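PDB 6M7D: nucleoprotein from Sendai virus, which encapsidates the viral RNA genome in a helical nucleocapsid, one subunit to six nucleotides, and so protects the template for transcription and replication from nucleases. Local coordinates for residues K111-T115 with E128-E132; G117-K121 with T131-F135; Q227-S231 with C314-D318; N271-V277 with L332-M337; G338-Q343 with G365-K370. All blocks are in the same frame, centred on the assembly; numbering follows the deposited sequence.

Contact 1: residues K111-T115 with E128-E132; sequences KRTKT and ERTTE
R112 meets E128 and E132 in a salt-bridge network that also includes K114. It joins the loop of the beta hairpin 99-108/118-122 to the start of helix 129-135. The arginine can be followed outward. From CB and CG it runs extended to CD, which rests on I119 of strand 118-122. There the chain bends (chi3 -79°) and swings the guanidinium toward the helix. K114 CD lies over one face of this group, 3.5 Å above its plane. The two carboxylates come to its edge. R112 NH2 makes the main ion pair, 2.7 Å to E128 OE2. The planes of the two groups are 61° apart, and the hydrogen bond is weak. R112 NH1 makes a weak bond to T115 OG1 in its own loop and a long ion pair with E132. K114 NZ reaches E128 OE2 from further off, at 3.9 Å, so this oxygen has two basic neighbours. T131 turns its methyl to the loop, while its hydroxyl is bonded to Y127 O. The T115 and E132 side chains cross at about a right angle, with T115 CG2 3.3 Å from E132 OE2.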
# COMPACT_ATOMS: atom_id res chain seq x y z
N LYS A 111 30.31 11.21 -28.56
CA LYS A 111 30.34 11.26 -30.05
C LYS A 111 28.91 11.31 -30.61
O LYS A 111 28.68 12.08 -31.56
CB LYS A 111 31.07 10.03 -30.59
CG LYS A 111 32.53 9.90 -30.17
CD LYS A 111 33.22 8.69 -30.78
CE LYS A 111 34.67 8.57 -30.36
NZ LYS A 111 35.32 7.38 -30.98
N ARG A 112 27.98 10.54 -30.02
CA ARG A 112 26.59 10.50 -30.54
C ARG A 112 25.73 11.59 -29.89
O ARG A 112 25.54 11.54 -28.66
CB ARG A 112 25.96 9.13 -30.27
CG ARG A 112 24.47 9.18 -29.97
CD ARG A 112 23.89 7.84 -29.60
NE ARG A 112 23.64 7.00 -30.77
CZ ARG A 112 22.51 7.00 -31.46
NH1 ARG A 112 21.51 7.78 -31.11
NH2 ARG A 112 22.38 6.21 -32.51
N THR A 113 25.23 12.52 -30.70
CA THR A 113 24.33 13.62 -30.24
C THR A 113 22.94 13.41 -30.86
O THR A 113 22.09 14.30 -30.70
CB THR A 113 24.89 14.99 -30.62
OG1 THR A 113 23.96 15.98 -30.19
CG2 THR A 113 25.14 15.13 -32.11
N LYS A 114 22.74 12.26 -31.51
CA LYS A 114 21.47 11.94 -32.22
C LYS A 114 20.29 11.89 -31.23
O LYS A 114 19.23 12.45 -31.56
CB LYS A 114 21.60 10.60 -32.95
CG LYS A 114 22.77 10.51 -33.92
CD LYS A 114 22.95 9.13 -34.52
CE LYS A 114 24.17 9.03 -35.41
NZ LYS A 114 24.36 7.65 -35.93
N THR A 115 20.49 11.28 -30.05
CA THR A 115 19.38 11.19 -29.06
C THR A 115 19.87 11.66 -27.69
O THR A 115 19.97 10.81 -26.78
CB THR A 115 18.83 9.76 -28.98
OG1 THR A 115 19.90 8.89 -28.65
CG2 THR A 115 18.18 9.31 -30.28
N GLU A 128 19.10 1.53 -31.97
CA GLU A 128 18.73 2.94 -32.26
C GLU A 128 17.21 3.10 -32.38
O GLU A 128 16.71 4.21 -32.10
CB GLU A 128 19.47 3.47 -33.49
CG GLU A 128 20.97 3.60 -33.27
CD GLU A 128 21.75 4.06 -34.49
OE1 GLU A 128 21.16 4.10 -35.59
OE2 GLU A 128 22.95 4.37 -34.34
N ARG A 129 16.50 2.05 -32.82
CA ARG A 129 15.02 2.14 -32.98
C ARG A 129 14.40 2.36 -31.60
O ARG A 129 13.51 3.22 -31.47
CB ARG A 129 14.47 0.86 -33.63
CG ARG A 129 14.91 0.68 -35.07
CD ARG A 129 14.33 -0.56 -35.72
NE ARG A 129 14.83 -0.73 -37.08
CZ ARG A 129 14.57 -1.79 -37.84
NH1 ARG A 129 15.07 -1.86 -39.07
NH2 ARG A 129 13.82 -2.77 -37.38
N THR A 130 14.90 1.62 -30.60
CA THR A 130 14.47 1.74 -29.21
C THR A 130 14.92 3.06 -28.62
O THR A 130 14.20 3.67 -27.82
CB THR A 130 15.03 0.57 -28.40
OG1 THR A 130 14.54 -0.66 -28.93
CG2 THR A 130 14.62 0.68 -26.94
N THR A 131 16.10 3.54 -29.01
CA THR A 131 16.63 4.77 -28.45
C THR A 131 15.83 5.98 -28.92
O THR A 131 15.54 6.89 -28.13
CB THR A 131 18.10 4.93 -28.82
OG1 THR A 131 18.80 3.73 -28.47
CG2 THR A 131 18.69 6.09 -28.06
N GLU A 132 15.46 6.03 -30.20
CA GLU A 132 14.61 7.12 -30.66
C GLU A 132 13.21 7.02 -30.08
O GLU A 132 12.55 8.04 -29.87
CB GLU A 132 14.54 7.17 -32.18
CG GLU A 132 15.80 6.75 -32.90
CD GLU A 132 16.80 7.88 -33.03
OE1 GLU A 132 16.37 9.05 -33.12
OE2 GLU A 132 18.02 7.60 -33.04

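Contact 2: residues G117-K121 with T131-F135; sequences GFIVK and TEWLF
F118 and F135 both set CG beside their own backbone N, opposite the carbonyl carbon (chi1 -66° and -63°), and this brings their rings together as an offset stack. The centroids are 4.9 Å apart and the planes 19° from parallel. F118 CB lies over the face of F135, 3.7 Å from F135 CE2, and adds a CH-pi contact. The opposite face of F135 is taken by L134 CG of the same helix. V120 comes to the ring at its edge through CG2, which also touches L134 CD2 at 4.1 Å. T131 brings the polar element. The strand amide V120 N donates a fairly straight bond to T131 OG1, 3.0 Å long. With its bond to Y127, this hydroxyl ties the helix to both 118-122 and 125-127. I119 CD1 packs on the same T131 OG1 at 3.4 Å. Further out, F118 has a cation-pi partner in K108, and L134 packs on F57 and H60 of helix 47-62. V120 also touches I106 on the neighbouring strand 99-108. A short helix following the last strand thus folds back over one face of the mixed four-stranded sheet, a helix-on-sheet packing in the region assigned to Ncore.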
# COMPACT_ATOMS: atom_id res chain seq x y z
N GLY A 117 22.77 12.46 -26.66
CA GLY A 117 24.00 11.77 -26.24
C GLY A 117 23.73 10.41 -25.62
O GLY A 117 24.69 9.80 -25.11
N PHE A 118 22.49 9.92 -25.69
CA PHE A 118 22.16 8.60 -25.08
C PHE A 118 22.06 7.53 -26.16
O PHE A 118 21.84 7.88 -27.34
CB PHE A 118 20.87 8.68 -24.26
CG PHE A 118 20.93 9.55 -23.04
CD1 PHE A 118 21.73 9.21 -21.96
CD2 PHE A 118 20.18 10.72 -22.96
CE1 PHE A 118 21.79 10.01 -20.83
CE2 PHE A 118 20.24 11.52 -21.83
CZ PHE A 118 21.04 11.16 -20.77
N ILE A 119 22.25 6.27 -25.77
CA ILE A 119 22.15 5.13 -26.66
C ILE A 119 21.79 3.91 -25.83
O ILE A 119 22.32 3.73 -24.73
CB ILE A 119 23.46 4.91 -27.45
CG1 ILE A 119 23.33 3.73 -28.42
CG2 ILE A 119 24.64 4.73 -26.51
CD1 ILE A 119 22.11 3.79 -29.31
N VAL A 120 20.83 3.12 -26.32
CA VAL A 120 20.39 1.90 -25.59
C VAL A 120 21.16 0.71 -26.20
O VAL A 120 20.93 0.41 -27.38
CB VAL A 120 18.87 1.69 -25.70
CG1 VAL A 120 18.43 0.39 -25.05
CG2 VAL A 120 18.10 2.87 -25.12
N LYS A 121 22.03 0.09 -25.40
CA LYS A 121 22.84 -1.04 -25.91
C LYS A 121 22.75 -2.24 -24.96
O LYS A 121 22.98 -2.04 -23.75
CB LYS A 121 24.30 -0.60 -26.04
CG LYS A 121 24.53 0.74 -26.72
CD LYS A 121 25.87 1.35 -26.40
CE LYS A 121 27.02 0.40 -26.62
NZ LYS A 121 28.32 1.01 -26.24
N THR A 131 16.10 3.54 -29.01
CA THR A 131 16.63 4.77 -28.45
C THR A 131 15.83 5.98 -28.92
O THR A 131 15.54 6.89 -28.13
CB THR A 131 18.10 4.93 -28.82
OG1 THR A 131 18.80 3.73 -28.47
CG2 THR A 131 18.69 6.09 -28.06
N GLU A 132 15.46 6.03 -30.20
CA GLU A 132 14.61 7.12 -30.66
C GLU A 132 13.21 7.02 -30.08
O GLU A 132 12.55 8.04 -29.87
CB GLU A 132 14.54 7.17 -32.18
CG GLU A 132 15.80 6.75 -32.90
CD GLU A 132 16.80 7.88 -33.03
OE1 GLU A 132 16.37 9.05 -33.12
OE2 GLU A 132 18.02 7.60 -33.04
N TRP A 133 12.73 5.80 -29.81
CA TRP A 133 11.43 5.66 -29.17
C TRP A 133 11.46 6.16 -27.74
O TRP A 133 10.51 6.79 -27.27
CB TRP A 133 10.98 4.20 -29.23
CG TRP A 133 10.02 3.83 -28.15
CD1 TRP A 133 8.79 4.36 -27.93
CD2 TRP A 133 10.21 2.83 -27.14
NE1 TRP A 133 8.20 3.77 -26.84
CE2 TRP A 133 9.06 2.82 -26.34
CE3 TRP A 133 11.25 1.94 -26.84
CZ2 TRP A 133 8.91 1.96 -25.26
CZ3 TRP A 133 11.10 1.09 -25.76
CH2 TRP A 133 9.93 1.11 -24.99
N LEU A 134 12.56 5.90 -27.03
CA LEU A 134 12.64 6.20 -25.60
C LEU A 134 13.01 7.65 -25.35
O LEU A 134 12.46 8.29 -24.45
CB LEU A 134 13.64 5.26 -24.94
CG LEU A 134 14.04 5.48 -23.49
CD1 LEU A 134 12.82 5.56 -22.60
CD2 LEU A 134 14.93 4.35 -23.05
N PHE A 135 13.95 8.20 -26.11
CA PHE A 135 14.44 9.56 -25.91
C PHE A 135 13.95 10.52 -26.98
O PHE A 135 14.52 11.60 -27.13
CB PHE A 135 15.96 9.57 -25.85
CG PHE A 135 16.52 8.80 -24.69
CD1 PHE A 135 16.39 9.28 -23.41
CD2 PHE A 135 17.15 7.59 -24.89
CE1 PHE A 135 16.89 8.57 -22.34
CE2 PHE A 135 17.65 6.88 -23.83
CZ PHE A 135 17.52 7.37 -22.55

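Contact 3: residues Q227-S231 with C314-D318; sequences QSLVS and CILKD
V230 on helix 227-239 packs against I315 and L316 of the long loop between helices 290-305 and 330-343. This is a helix-to-loop contact beside the RNA-binding groove of Ncore. Its packed part is apolar. V230 CG1 points at the loop and lies 3.9 Å from I315 CD1 and 4.0 Å from L316 CD2. I315 puts CG1 between its backbone N and carbonyl carbon (chi1 58°), and its CD1 end turns toward the helix. I315 and L316 both go on to touch V234, one turn further along the same helix. Q227 is partly exposed but gives a large share of the contact. It bends at chi2 and brings its amide end to the backbone of I315 and L316 and to K317 CB. Toward solvent the contact is looser at K317, which sits at a positive phi of 58°. Its CB faces the helix, while the bent chain leads the amine away. RNA is close: the neighbouring C314 packs on a sugar, and the I315 side chain is about 9 Å from that of K180, an RNA-binding residue. L316 CD2 rests on the helix backbone, 3.7 Å from S231 CA.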
# COMPACT_ATOMS: atom_id res chain seq x y z
N GLN A 227 0.24 -6.31 -11.87
CA GLN A 227 0.52 -6.94 -10.59
C GLN A 227 1.99 -7.27 -10.44
O GLN A 227 2.46 -7.51 -9.33
CB GLN A 227 -0.32 -8.21 -10.45
CG GLN A 227 -0.47 -8.72 -9.03
CD GLN A 227 -1.58 -8.03 -8.28
OE1 GLN A 227 -1.42 -6.92 -7.78
NE2 GLN A 227 -2.72 -8.68 -8.20
N SER A 228 2.74 -7.27 -11.54
CA SER A 228 4.18 -7.50 -11.47
C SER A 228 4.89 -6.34 -10.80
O SER A 228 5.81 -6.53 -10.00
CB SER A 228 4.74 -7.72 -12.87
OG SER A 228 4.59 -6.56 -13.65
N LEU A 229 4.48 -5.12 -11.12
CA LEU A 229 5.06 -3.94 -10.50
C LEU A 229 4.73 -3.89 -9.01
O LEU A 229 5.59 -3.59 -8.18
CB LEU A 229 4.55 -2.70 -11.22
CG LEU A 229 4.78 -1.31 -10.64
CD1 LEU A 229 6.22 -0.91 -10.80
CD2 LEU A 229 3.87 -0.35 -11.35
N VAL A 230 3.48 -4.18 -8.66
CA VAL A 230 3.08 -4.23 -7.26
C VAL A 230 3.85 -5.31 -6.52
O VAL A 230 4.24 -5.13 -5.37
CB VAL A 230 1.56 -4.44 -7.16
CG1 VAL A 230 1.11 -4.42 -5.71
CG2 VAL A 230 0.83 -3.37 -7.95
N SER A 231 4.08 -6.45 -7.18
CA SER A 231 4.86 -7.51 -6.56
C SER A 231 6.29 -7.08 -6.34
O SER A 231 6.88 -7.39 -5.30
CB SER A 231 4.81 -8.77 -7.42
OG SER A 231 5.42 -8.53 -8.67
N CYS A 314 -3.73 -8.54 0.21
CA CYS A 314 -4.87 -8.05 -0.54
C CYS A 314 -4.47 -7.19 -1.72
O CYS A 314 -5.15 -7.21 -2.75
CB CYS A 314 -5.83 -7.28 0.37
SG CYS A 314 -7.39 -6.89 -0.44
N ILE A 315 -3.39 -6.41 -1.62
CA ILE A 315 -2.94 -5.67 -2.79
C ILE A 315 -2.23 -6.59 -3.76
O ILE A 315 -2.14 -6.29 -4.96
CB ILE A 315 -2.06 -4.48 -2.39
CG1 ILE A 315 -0.84 -4.95 -1.60
CG2 ILE A 315 -2.84 -3.47 -1.60
CD1 ILE A 315 0.36 -4.11 -1.86
N LEU A 316 -1.72 -7.72 -3.28
CA LEU A 316 -1.07 -8.71 -4.11
C LEU A 316 -2.02 -9.76 -4.64
O LEU A 316 -1.59 -10.65 -5.36
CB LEU A 316 0.04 -9.40 -3.33
CG LEU A 316 1.35 -8.64 -3.20
CD1 LEU A 316 2.37 -9.54 -2.59
CD2 LEU A 316 1.80 -8.16 -4.54
N LYS A 317 -3.31 -9.67 -4.29
CA LYS A 317 -4.31 -10.63 -4.75
C LYS A 317 -3.93 -12.05 -4.36
O LYS A 317 -4.08 -12.99 -5.13
CB LYS A 317 -4.51 -10.50 -6.26
CG LYS A 317 -5.89 -10.84 -6.76
CD LYS A 317 -5.93 -10.72 -8.27
CE LYS A 317 -6.20 -9.29 -8.72
NZ LYS A 317 -7.64 -8.96 -8.60
N ASP A 318 -3.42 -12.19 -3.14
CA ASP A 318 -2.98 -13.48 -2.62
C ASP A 318 -4.15 -14.46 -2.58
O ASP A 318 -5.30 -14.06 -2.43
CB ASP A 318 -2.42 -13.29 -1.22
CG ASP A 318 -1.48 -14.39 -0.81
OD1 ASP A 318 -1.95 -15.38 -0.20
OD2 ASP A 318 -0.27 -14.27 -1.08

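Contact 4: residues N271-V277 with L332-M337; sequences NTIKYGV and LWSYAM. With nucleotides of chain B.
G276 and A336 bring helices 267-277 and 330-343 together: the short axes cross at 73° with a closest approach of 7.5 Å, and the two CA atoms are 3.9 Å apart. Glycine has no side chain here, so A336 CB sits directly on the backbone, 3.1 Å from G276 N. T272 is a knob in the hole formed by L332, W333, A336 and M337. Its hydroxyl goes to the edge of the indole, with 3.2 Å from T272 OG1 to W333 CD1. Its methyl T272 CG2 meets L332 CG at 3.9 Å. Y335 turns its ring edge to the other helix, and Y335 CE2 is 3.2 Å from G276 O. Y275 CB rests on A336 O, while its hydroxyl bonds to N344. Segments 271-277 and 332-337 share no hydrogen bond, but W333 NE1 bonds to S268 OG, earlier on helix 267-277, and so links the two helices. M337 folds its CG over one face of W333 and brings CE to 4.0 Å from N271 CB. The N271 amide lies beside base atom O4 of U4 of chain B. This crossed helix pair meets the RNA through N271 and probably supports the RNA-binding site through W333, which packs on R354 and Y356.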
# COMPACT_ATOMS: atom_id res chain seq x y z
N ASN A 271 -9.55 -3.82 11.62
CA ASN A 271 -10.45 -3.03 12.45
C ASN A 271 -11.47 -3.91 13.14
O ASN A 271 -11.97 -3.56 14.21
CB ASN A 271 -11.14 -1.96 11.61
CG ASN A 271 -10.20 -0.85 11.24
OD1 ASN A 271 -10.07 -0.50 10.08
ND2 ASN A 271 -9.53 -0.30 12.22
N THR A 272 -11.78 -5.06 12.53
CA THR A 272 -12.69 -6.02 13.19
C THR A 272 -11.98 -6.53 14.45
O THR A 272 -12.63 -6.60 15.50
CB THR A 272 -13.07 -7.16 12.24
OG1 THR A 272 -13.74 -6.57 11.13
CG2 THR A 272 -13.97 -8.19 12.89
N ILE A 273 -10.69 -6.85 14.36
CA ILE A 273 -9.91 -7.33 15.54
C ILE A 273 -9.83 -6.21 16.58
O ILE A 273 -10.07 -6.49 17.77
CB ILE A 273 -8.51 -7.79 15.11
CG1 ILE A 273 -8.56 -8.94 14.10
CG2 ILE A 273 -7.65 -8.13 16.31
CD1 ILE A 273 -7.22 -9.28 13.50
N LYS A 274 -9.52 -4.99 16.13
CA LYS A 274 -9.34 -3.80 17.00
C LYS A 274 -10.64 -3.39 17.70
O LYS A 274 -10.58 -3.06 18.90
CB LYS A 274 -8.80 -2.64 16.17
CG LYS A 274 -8.58 -1.35 16.95
CD LYS A 274 -7.89 -0.27 16.14
CE LYS A 274 -7.61 0.98 16.95
NZ LYS A 274 -6.99 2.04 16.13
N TYR A 275 -11.78 -3.40 17.00
CA TYR A 275 -13.03 -2.93 17.64
C TYR A 275 -13.91 -4.09 18.12
O TYR A 275 -14.42 -4.01 19.25
CB TYR A 275 -13.73 -1.92 16.72
CG TYR A 275 -12.88 -0.71 16.44
CD1 TYR A 275 -12.72 0.28 17.40
CD2 TYR A 275 -12.21 -0.56 15.24
CE1 TYR A 275 -11.93 1.39 17.16
CE2 TYR A 275 -11.42 0.54 14.99
CZ TYR A 275 -11.27 1.52 15.95
OH TYR A 275 -10.50 2.62 15.71
N GLY A 276 -14.09 -5.12 17.30
CA GLY A 276 -14.94 -6.26 17.69
C GLY A 276 -14.41 -7.06 18.86
O GLY A 276 -15.21 -7.38 19.76
N VAL A 277 -13.10 -7.36 18.89
CA VAL A 277 -12.59 -8.24 19.99
C VAL A 277 -11.61 -7.51 20.93
O VAL A 277 -11.60 -7.86 22.12
CB VAL A 277 -11.97 -9.53 19.43
CG1 VAL A 277 -11.33 -10.37 20.53
CG2 VAL A 277 -12.99 -10.35 18.66
N LEU A 332 -19.60 -10.38 13.42
CA LEU A 332 -18.50 -9.78 14.17
C LEU A 332 -17.99 -8.53 13.47
O LEU A 332 -17.63 -7.56 14.13
CB LEU A 332 -17.38 -10.80 14.34
CG LEU A 332 -16.22 -10.40 15.25
CD1 LEU A 332 -16.72 -10.07 16.64
CD2 LEU A 332 -15.21 -11.50 15.29
N TRP A 333 -17.97 -8.53 12.14
CA TRP A 333 -17.55 -7.35 11.41
C TRP A 333 -18.53 -6.20 11.60
O TRP A 333 -18.11 -5.06 11.77
CB TRP A 333 -17.39 -7.66 9.93
CG TRP A 333 -17.12 -6.45 9.12
CD1 TRP A 333 -15.93 -5.81 8.99
CD2 TRP A 333 -18.05 -5.71 8.33
NE1 TRP A 333 -16.06 -4.73 8.17
CE2 TRP A 333 -17.36 -4.65 7.75
CE3 TRP A 333 -19.41 -5.85 8.06
CZ2 TRP A 333 -17.97 -3.73 6.91
CZ3 TRP A 333 -20.02 -4.95 7.24
CH2 TRP A 333 -19.30 -3.89 6.67
N SER A 334 -19.83 -6.47 11.57
CA SER A 334 -20.82 -5.41 11.74
C SER A 334 -20.78 -4.87 13.16
O SER A 334 -20.89 -3.65 13.37
CB SER A 334 -22.21 -5.95 11.42
OG SER A 334 -22.19 -6.74 10.26
N TYR A 335 -20.62 -5.75 14.13
CA TYR A 335 -20.44 -5.31 15.50
C TYR A 335 -19.23 -4.40 15.63
O TYR A 335 -19.32 -3.29 16.17
CB TYR A 335 -20.31 -6.53 16.41
CG TYR A 335 -19.84 -6.19 17.79
CD1 TYR A 335 -20.70 -5.61 18.70
CD2 TYR A 335 -18.54 -6.44 18.17
CE1 TYR A 335 -20.27 -5.29 19.94
CE2 TYR A 335 -18.11 -6.13 19.42
CZ TYR A 335 -18.97 -5.56 20.31
OH TYR A 335 -18.53 -5.26 21.56
N ALA A 336 -18.09 -4.85 15.12
CA ALA A 336 -16.87 -4.07 15.17
C ALA A 336 -16.99 -2.77 14.40
O ALA A 336 -16.38 -1.77 14.77
CB ALA A 336 -15.71 -4.89 14.63
N MET A 337 -17.79 -2.75 13.34
CA MET A 337 -17.97 -1.52 12.57
C MET A 337 -18.80 -0.52 13.34
O MET A 337 -18.54 0.69 13.27
CB MET A 337 -18.62 -1.83 11.23
CG MET A 337 -17.67 -2.28 10.15
SD MET A 337 -16.10 -1.40 10.12
CE MET A 337 -14.99 -2.64 10.77
P U B 4 -10.08 4.43 1.88
OP1 U B 4 -10.02 5.66 1.08
OP2 U B 4 -8.91 3.55 2.01
O5' U B 4 -10.51 4.81 3.35
C5' U B 4 -11.53 5.75 3.60
C4' U B 4 -11.57 6.16 5.04
O4' U B 4 -11.80 5.00 5.88
C3' U B 4 -10.30 6.74 5.63
O3' U B 4 -10.05 8.07 5.23
C2' U B 4 -10.57 6.60 7.11
O2' U B 4 -11.52 7.57 7.51
C1' U B 4 -11.26 5.24 7.16
N1 U B 4 -10.35 4.14 7.53
C2 U B 4 -9.92 4.03 8.85
O2 U B 4 -10.21 4.81 9.73
N3 U B 4 -9.11 2.98 9.13
C4 U B 4 -8.69 2.03 8.25
O4 U B 4 -7.96 1.15 8.66
C5 U B 4 -9.17 2.19 6.92
C6 U B 4 -9.97 3.21 6.61

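Contact 5: residues G338-Q343 with G365-K370; sequences GVAVVQ and GQAVAK
G338 and G365 face each other where helices 330-343 and 359-370 come together, and the contact begins as backbone against backbone. The carbonyl carbons G338 C and G365 C are 3.7 Å apart. The short axes approach to 7.3 Å with 43° between their directions. Apolar contacts follow toward the C-terminal ends. V342 CG1, set opposite the backbone N (chi1 164°), lies 3.6 Å from A369 CB. V342 CG2 packs over Q366 CA at 3.7 Å. V339 adds its CG1 to A369, and its CG2 lies on the opposing backbone, 3.6 Å from G365 O. A third group is the carbon chains of polar residues. Q366 CG touches G338 O, and the Q366 amide end passes V341 CG2, nearest through NE2. K370 CG lies 3.7 Å from V342 CG1. The polar ends are bonded elsewhere: Q366 NE2 to the carbonyl of H409 and K370 NZ to that of A407. V341 is about 6 Å, side chain to side chain, from the RNA-binding residue Y350. With no hydrogen bond between 338-343 and 365-370, their pairing rests on shape. G338 and G365, which lack a CB, let the backbones meet, with small A369 one turn on.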
# COMPACT_ATOMS: atom_id res chain seq x y z
N GLY A 338 -19.80 -0.98 14.08
CA GLY A 338 -20.52 -0.09 14.97
C GLY A 338 -19.64 0.47 16.06
O GLY A 338 -19.63 1.68 16.33
N VAL A 339 -18.87 -0.41 16.71
CA VAL A 339 -17.93 0.04 17.73
C VAL A 339 -16.95 1.04 17.14
O VAL A 339 -16.60 2.02 17.78
CB VAL A 339 -17.20 -1.16 18.36
CG1 VAL A 339 -16.27 -0.68 19.44
CG2 VAL A 339 -18.17 -2.16 18.92
N ALA A 340 -16.53 0.82 15.90
CA ALA A 340 -15.51 1.66 15.28
C ALA A 340 -16.07 3.01 14.88
O ALA A 340 -15.36 4.01 14.95
CB ALA A 340 -14.93 0.94 14.07
N VAL A 341 -17.31 3.06 14.41
CA VAL A 341 -17.85 4.35 14.03
C VAL A 341 -18.20 5.17 15.26
O VAL A 341 -18.21 6.40 15.19
CB VAL A 341 -19.07 4.22 13.10
CG1 VAL A 341 -18.67 3.55 11.82
CG2 VAL A 341 -20.19 3.48 13.77
N VAL A 342 -18.46 4.53 16.39
CA VAL A 342 -18.63 5.32 17.60
C VAL A 342 -17.28 5.75 18.16
O VAL A 342 -17.08 6.92 18.52
CB VAL A 342 -19.45 4.55 18.64
CG1 VAL A 342 -19.30 5.18 20.01
CG2 VAL A 342 -20.89 4.53 18.24
N GLN A 343 -16.32 4.83 18.24
CA GLN A 343 -15.05 5.08 18.90
C GLN A 343 -14.02 5.76 18.02
O GLN A 343 -13.05 6.31 18.54
CB GLN A 343 -14.47 3.77 19.43
CG GLN A 343 -15.31 3.13 20.49
CD GLN A 343 -14.62 2.00 21.19
OE1 GLN A 343 -13.54 1.58 20.79
NE2 GLN A 343 -15.22 1.50 22.26
N GLY A 365 -23.14 -2.81 18.24
CA GLY A 365 -21.81 -2.27 18.45
C GLY A 365 -21.85 -0.80 18.79
O GLY A 365 -21.14 -0.34 19.69
N GLN A 366 -22.69 -0.04 18.09
CA GLN A 366 -22.84 1.38 18.42
C GLN A 366 -23.40 1.57 19.81
O GLN A 366 -23.04 2.51 20.52
CB GLN A 366 -23.73 2.06 17.40
CG GLN A 366 -23.15 2.14 16.04
CD GLN A 366 -24.10 2.75 15.09
OE1 GLN A 366 -25.30 2.71 15.28
NE2 GLN A 366 -23.56 3.35 14.05
N ALA A 367 -24.31 0.69 20.23
CA ALA A 367 -24.95 0.82 21.53
C ALA A 367 -23.98 0.52 22.66
O ALA A 367 -23.92 1.26 23.65
CB ALA A 367 -26.17 -0.09 21.60
N VAL A 368 -23.24 -0.58 22.56
CA VAL A 368 -22.28 -0.90 23.60
C VAL A 368 -21.10 0.05 23.58
O VAL A 368 -20.47 0.27 24.61
CB VAL A 368 -21.80 -2.37 23.51
CG1 VAL A 368 -22.98 -3.29 23.39
CG2 VAL A 368 -20.86 -2.56 22.34
N ALA A 369 -20.79 0.64 22.43
CA ALA A 369 -19.69 1.59 22.36
C ALA A 369 -20.09 2.94 22.94
O ALA A 369 -19.23 3.70 23.38
CB ALA A 369 -19.21 1.74 20.93
N LYS A 370 -21.38 3.24 22.95
CA LYS A 370 -21.90 4.53 23.39
C LYS A 370 -22.34 4.51 24.84
O LYS A 370 -22.67 5.56 25.39
CB LYS A 370 -23.08 4.93 22.51
CG LYS A 370 -22.74 5.79 21.34
CD LYS A 370 -23.96 6.51 20.85
CE LYS A 370 -24.72 5.70 19.82
NZ LYS A 370 -24.36 6.10 18.44

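Overall arrangement
Contacts 1 and 2 both use helix 129-135 and share T131, whose methyl serves both and whose hydroxyl bonds to the strand in contact 2. Contact 1 is the charged, partly exposed outer side; contact 2 is its buried aromatic counterpart against the sheet. Contacts 4 and 5 form a second pair, on successive parts of helix 330-343. Both are buried and use glycines and small residues, with no hydrogen bonds across. The centres of contacts 2 and 4 are about 55 Å apart, on opposite sides of the chain's centre. Contact 3, nearest that centre, is mixed in character. Contact 4 touches the RNA, contact 3 comes close to it and contact 5 stays about 7 Å away at the nearest atom.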